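Long-range contact in tail fiber protein (Acinetobacter phage AM24, PDB 5W5P), which probably recognises and degrades the capsular polysaccharide of the Acinetobacter host, serving as the tailspike with which the phage attaches to the cell: residues G295-I309 with G320-T332. Numbering follows the deposited sequence.
Sequences GVYLDGDGSPAVNVI and GVFAKLGAVYAGT
Two successive coils of a right-handed parallel beta-helix, the fold common among phage tailspikes, stack here, pairing Tyr297 with Lys324 and Pro304 with Tyr329. Strands 295-298 and 323-325 run parallel at 10°, joined by backbone hydrogen bonds from Val296 N to Phe322 O and Leu298 N to Lys324 O. A third runs from Gly326 N to Leu298 O at 2.7 Å. On the outer face Lys324 CB makes a CH-pi contact over the centre of the Tyr297 ring, 3.9 Å from its centroid. With CG anti to the backbone N (chi1 166°), the lysine chain runs on past Asp299, bending near its end to set NZ 2.8 Å from Asp299 OD2, a salt bridge on the anti lone pair. Tyr297 OH is hydrogen-bonded to Asp345 and, through a water, reaches Val321 N. The inner face is aliphatic: Leu325 CD2 meets Val296 CG1 at 4.0 Å, and CD1 of Leu325 faces Ile309 CD1 tip to tip. In the loop after strand 295-298, cis-Pro304 sets CB 3.5 Å from the Tyr329 ring centroid, a CH-pi contact almost on the normal. Ala327 O accepts from both Ala305 N and Val306 N, and a second water ties Ala327 N to the carbonyls of Gly300 and Gly302. Val306 and Val328 lie side by side inside. Strands 272-276 and 279-285 belong to the preceding coil, helix 346-349 packs on Val321 and Lys324, and Trp412 of a second subunit stacks on Tyr329.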
loop_
_atom_site.group_PDB
_atom_site.type_symbol
_atom_site.label_atom_id
_atom_site.label_comp_id
_atom_site.label_asym_id
_atom_site.label_seq_id
_atom_site.Cartn_x
_atom_site.Cartn_y
_atom_site.Cartn_z
ATOM N N GLY A 295 20.436 0.684 3.438
ATOM C CA GLY A 295 19.333 0.768 2.499
ATOM C C GLY A 295 19.285 2.065 1.719
ATOM O O GLY A 295 20.210 2.376 0.964
ATOM N N VAL A 296 18.215 2.834 1.900
ATOM C CA VAL A 296 17.995 4.064 1.145
ATOM C C VAL A 296 18.668 5.211 1.886
ATOM O O VAL A 296 18.179 5.663 2.921
ATOM C CB VAL A 296 16.501 4.344 0.948
ATOM C CG1 VAL A 296 16.309 5.525 0.011
ATOM C CG2 VAL A 296 15.799 3.109 0.418
ATOM N N TYR A 297 19.787 5.688 1.354
ATOM C CA TYR A 297 20.492 6.838 1.907
ATOM C C TYR A 297 20.226 8.035 0.999
ATOM O O TYR A 297 20.702 8.076 -0.143
ATOM C CB TYR A 297 21.988 6.562 2.024
ATOM C CG TYR A 297 22.415 5.840 3.284
ATOM C CD1 TYR A 297 21.841 4.624 3.648
ATOM C CD2 TYR A 297 23.412 6.365 4.102
ATOM C CE1 TYR A 297 22.246 3.953 4.797
ATOM C CE2 TYR A 297 23.823 5.704 5.247
ATOM C CZ TYR A 297 23.237 4.501 5.589
ATOM O OH TYR A 297 23.652 3.847 6.729
ATOM N N LEU A 298 19.443 9.001 1.503
ATOM C CA LEU A 298 19.174 10.265 0.822
ATOM C C LEU A 298 19.176 11.353 1.898
ATOM O O LEU A 298 18.149 11.932 2.241
ATOM C CB LEU A 298 17.846 10.231 0.057
ATOM C CG LEU A 298 17.665 9.183 -1.046
ATOM C CD1 LEU A 298 16.188 9.025 -1.408
ATOM C CD2 LEU A 298 18.493 9.537 -2.279
ATOM N N ASP A 299 20.356 11.631 2.455
ATOM C CA ASP A 299 20.481 12.439 3.665
ATOM C C ASP A 299 21.127 13.801 3.410
ATOM O O ASP A 299 21.900 14.300 4.230
ATOM C CB ASP A 299 21.258 11.678 4.737
ATOM C CG ASP A 299 22.570 11.109 4.224
ATOM O OD1 ASP A 299 22.826 11.179 3.000
ATOM O OD2 ASP A 299 23.353 10.599 5.054
ATOM N N GLY A 300 20.807 14.426 2.280
ATOM C CA GLY A 300 21.245 15.784 2.032
ATOM C C GLY A 300 20.491 16.791 2.885
ATOM O O GLY A 300 19.500 16.486 3.549
ATOM N N ASP A 301 20.977 18.034 2.855
ATOM C CA ASP A 301 20.444 19.100 3.692
ATOM C C ASP A 301 19.319 19.885 3.023
ATOM O O ASP A 301 18.975 20.974 3.494
ATOM C CB ASP A 301 21.570 20.053 4.107
ATOM C CG ASP A 301 22.490 19.452 5.147
ATOM O OD1 ASP A 301 22.093 18.451 5.774
ATOM O OD2 ASP A 301 23.605 19.974 5.345
ATOM N N GLY A 302 18.737 19.362 1.946
ATOM C CA GLY A 302 17.726 20.097 1.214
ATOM C C GLY A 302 16.443 20.289 2.003
ATOM O O GLY A 302 16.193 19.660 3.032
ATOM N N SER A 303 15.606 21.193 1.493
ATOM C CA SER A 303 14.279 21.458 2.048
ATOM C C SER A 303 13.253 21.268 0.939
ATOM O O SER A 303 12.801 22.244 0.324
ATOM C CB SER A 303 14.191 22.867 2.639
ATOM O OG SER A 303 15.324 23.150 3.435
ATOM N N PRO A 304 12.852 20.018 0.660
ATOM C CA PRO A 304 13.276 18.817 1.376
ATOM C C PRO A 304 14.474 18.138 0.728
ATOM O O PRO A 304 15.014 18.636 -0.261
ATOM C CB PRO A 304 12.049 17.922 1.270
ATOM C CG PRO A 304 11.545 18.224 -0.118
ATOM C CD PRO A 304 11.874 19.687 -0.394
ATOM N N ALA A 305 14.883 17.007 1.297
ATOM C CA ALA A 305 15.816 16.111 0.627
ATOM C C ALA A 305 15.100 15.078 -0.232
ATOM O O ALA A 305 15.609 14.704 -1.297
ATOM C CB ALA A 305 16.701 15.398 1.655
ATOM N N VAL A 306 13.924 14.622 0.199
ATOM C CA VAL A 306 13.176 13.571 -0.481
ATOM C C VAL A 306 11.764 14.077 -0.743
ATOM O O VAL A 306 11.025 14.379 0.200
ATOM C CB VAL A 306 13.133 12.272 0.342
ATOM C CG1 VAL A 306 12.483 11.161 -0.464
ATOM C CG2 VAL A 306 14.535 11.872 0.795
ATOM N N ASN A 307 11.392 14.167 -2.013
ATOM C CA ASN A 307 10.034 14.511 -2.425
ATOM C C ASN A 307 9.307 13.202 -2.713
ATOM O O ASN A 307 9.406 12.658 -3.815
ATOM C CB ASN A 307 10.043 15.425 -3.648
ATOM C CG ASN A 307 10.357 16.873 -3.298
ATOM O OD1 ASN A 307 11.519 17.282 -3.260
ATOM N ND2 ASN A 307 9.315 17.655 -3.032
ATOM N N VAL A 308 8.578 12.705 -1.709
ATOM C CA VAL A 308 7.851 11.434 -1.741
ATOM C C VAL A 308 8.809 10.248 -1.766
ATOM O O VAL A 308 9.613 10.091 -2.691
ATOM C CB VAL A 308 6.873 11.348 -2.930
ATOM C CG1 VAL A 308 6.063 10.055 -2.861
ATOM C CG2 VAL A 308 5.959 12.543 -2.939
ATOM N N ILE A 309 8.718 9.405 -0.742
ATOM C CA ILE A 309 9.348 8.090 -0.741
ATOM C C ILE A 309 8.350 7.105 -0.152
ATOM O O ILE A 309 7.617 7.434 0.788
ATOM C CB ILE A 309 10.684 8.082 0.038
ATOM C CG1 ILE A 309 11.330 6.693 -0.002
ATOM C CG2 ILE A 309 10.488 8.532 1.479
ATOM C CD1 ILE A 309 12.742 6.660 0.518
ATOM N N GLY A 320 21.693 -3.440 8.277
ATOM C CA GLY A 320 22.089 -2.183 8.882
ATOM C C GLY A 320 20.954 -1.183 8.949
ATOM O O GLY A 320 19.803 -1.538 9.219
ATOM N N VAL A 321 21.287 0.085 8.703
ATOM C CA VAL A 321 20.278 1.138 8.698
ATOM C C VAL A 321 19.472 1.032 7.410
ATOM O O VAL A 321 20.028 1.102 6.307
ATOM C CB VAL A 321 20.926 2.522 8.845
ATOM C CG1 VAL A 321 19.917 3.629 8.540
ATOM C CG2 VAL A 321 21.494 2.689 10.243
ATOM N N PHE A 322 18.153 0.854 7.545
ATOM C CA PHE A 322 17.314 0.662 6.369
ATOM C C PHE A 322 17.145 1.949 5.571
ATOM O O PHE A 322 16.996 1.901 4.342
ATOM C CB PHE A 322 15.946 0.110 6.777
ATOM C CG PHE A 322 14.953 0.069 5.647
ATOM C CD1 PHE A 322 15.125 -0.818 4.589
ATOM C CD2 PHE A 322 13.860 0.923 5.632
ATOM C CE1 PHE A 322 14.223 -0.858 3.540
ATOM C CE2 PHE A 322 12.951 0.894 4.586
ATOM C CZ PHE A 322 13.132 0.002 3.537
ATOM N N ALA A 323 17.148 3.101 6.241
ATOM C CA ALA A 323 16.914 4.357 5.535
ATOM C C ALA A 323 17.462 5.501 6.378
ATOM O O ALA A 323 16.938 5.789 7.459
ATOM C CB ALA A 323 15.440 4.552 5.235
ATOM N N LYS A 324 18.501 6.160 5.881
ATOM C CA LYS A 324 19.036 7.351 6.518
ATOM C C LYS A 324 18.661 8.475 5.547
ATOM O O LYS A 324 19.330 8.715 4.539
ATOM C CB LYS A 324 20.540 7.251 6.763
ATOM C CG LYS A 324 21.239 8.577 7.115
ATOM C CD LYS A 324 22.761 8.482 7.373
ATOM C CE LYS A 324 23.185 9.450 8.460
ATOM N NZ LYS A 324 23.231 10.822 7.885
ATOM N N LEU A 325 17.553 9.143 5.840
ATOM C CA LEU A 325 16.986 10.155 4.964
ATOM C C LEU A 325 17.147 11.547 5.561
ATOM O O LEU A 325 17.261 11.721 6.783
ATOM C CB LEU A 325 15.495 9.880 4.715
ATOM C CG LEU A 325 15.178 8.467 4.231
ATOM C CD1 LEU A 325 13.662 8.261 4.076
ATOM C CD2 LEU A 325 15.892 8.170 2.917
ATOM N N GLY A 326 17.146 12.540 4.671
ATOM C CA GLY A 326 17.074 13.937 5.054
ATOM C C GLY A 326 15.645 14.350 5.333
ATOM O O GLY A 326 14.815 13.550 5.782
ATOM N N ALA A 327 15.351 15.622 5.076
ATOM C CA ALA A 327 13.976 16.093 5.143
ATOM C C ALA A 327 13.123 15.341 4.129
ATOM O O ALA A 327 13.468 15.264 2.945
ATOM C CB ALA A 327 13.918 17.598 4.882
ATOM N N VAL A 328 12.002 14.792 4.594
ATOM C CA VAL A 328 11.113 13.977 3.771
ATOM C C VAL A 328 9.729 14.608 3.785
ATOM O O VAL A 328 9.141 14.800 4.856
ATOM C CB VAL A 328 11.040 12.525 4.274
ATOM C CG1 VAL A 328 10.034 11.708 3.439
ATOM C CG2 VAL A 328 12.420 11.873 4.261
ATOM N N TYR A 329 9.204 14.923 2.600
ATOM C CA TYR A 329 7.811 15.319 2.433
ATOM C C TYR A 329 7.054 14.166 1.786
ATOM O O TYR A 329 7.544 13.564 0.822
ATOM C CB TYR A 329 7.675 16.575 1.566
ATOM C CG TYR A 329 8.342 17.819 2.108
ATOM C CD1 TYR A 329 8.842 17.863 3.401
ATOM C CD2 TYR A 329 8.472 18.951 1.319
ATOM C CE1 TYR A 329 9.455 19.001 3.894
ATOM C CE2 TYR A 329 9.084 20.096 1.803
ATOM C CZ TYR A 329 9.575 20.114 3.092
ATOM O OH TYR A 329 10.190 21.246 3.578
ATOM N N ALA A 330 5.871 13.855 2.322
ATOM C CA ALA A 330 5.012 12.791 1.803
ATOM C C ALA A 330 5.753 11.450 1.761
ATOM O O ALA A 330 5.956 10.847 0.705
ATOM C CB ALA A 330 4.456 13.161 0.424
ATOM N N GLY A 331 6.162 10.992 2.941
ATOM C CA GLY A 331 6.787 9.688 3.093
ATOM C C GLY A 331 5.804 8.679 3.659
ATOM O O GLY A 331 4.956 9.018 4.485
ATOM N N THR A 332 5.923 7.434 3.196
ATOM C CA THR A 332 5.107 6.335 3.691
ATOM C C THR A 332 5.977 5.101 3.879
ATOM O O THR A 332 6.842 4.810 3.049
ATOM C CB THR A 332 3.935 6.027 2.739
ATOM O OG1 THR A 332 4.372 6.132 1.380
ATOM C CG2 THR A 332 2.770 6.995 2.975
HETATM O O HOH W 1 24.030 1.146 7.885
HETATM O O HOH W 2 17.072 17.624 4.399
#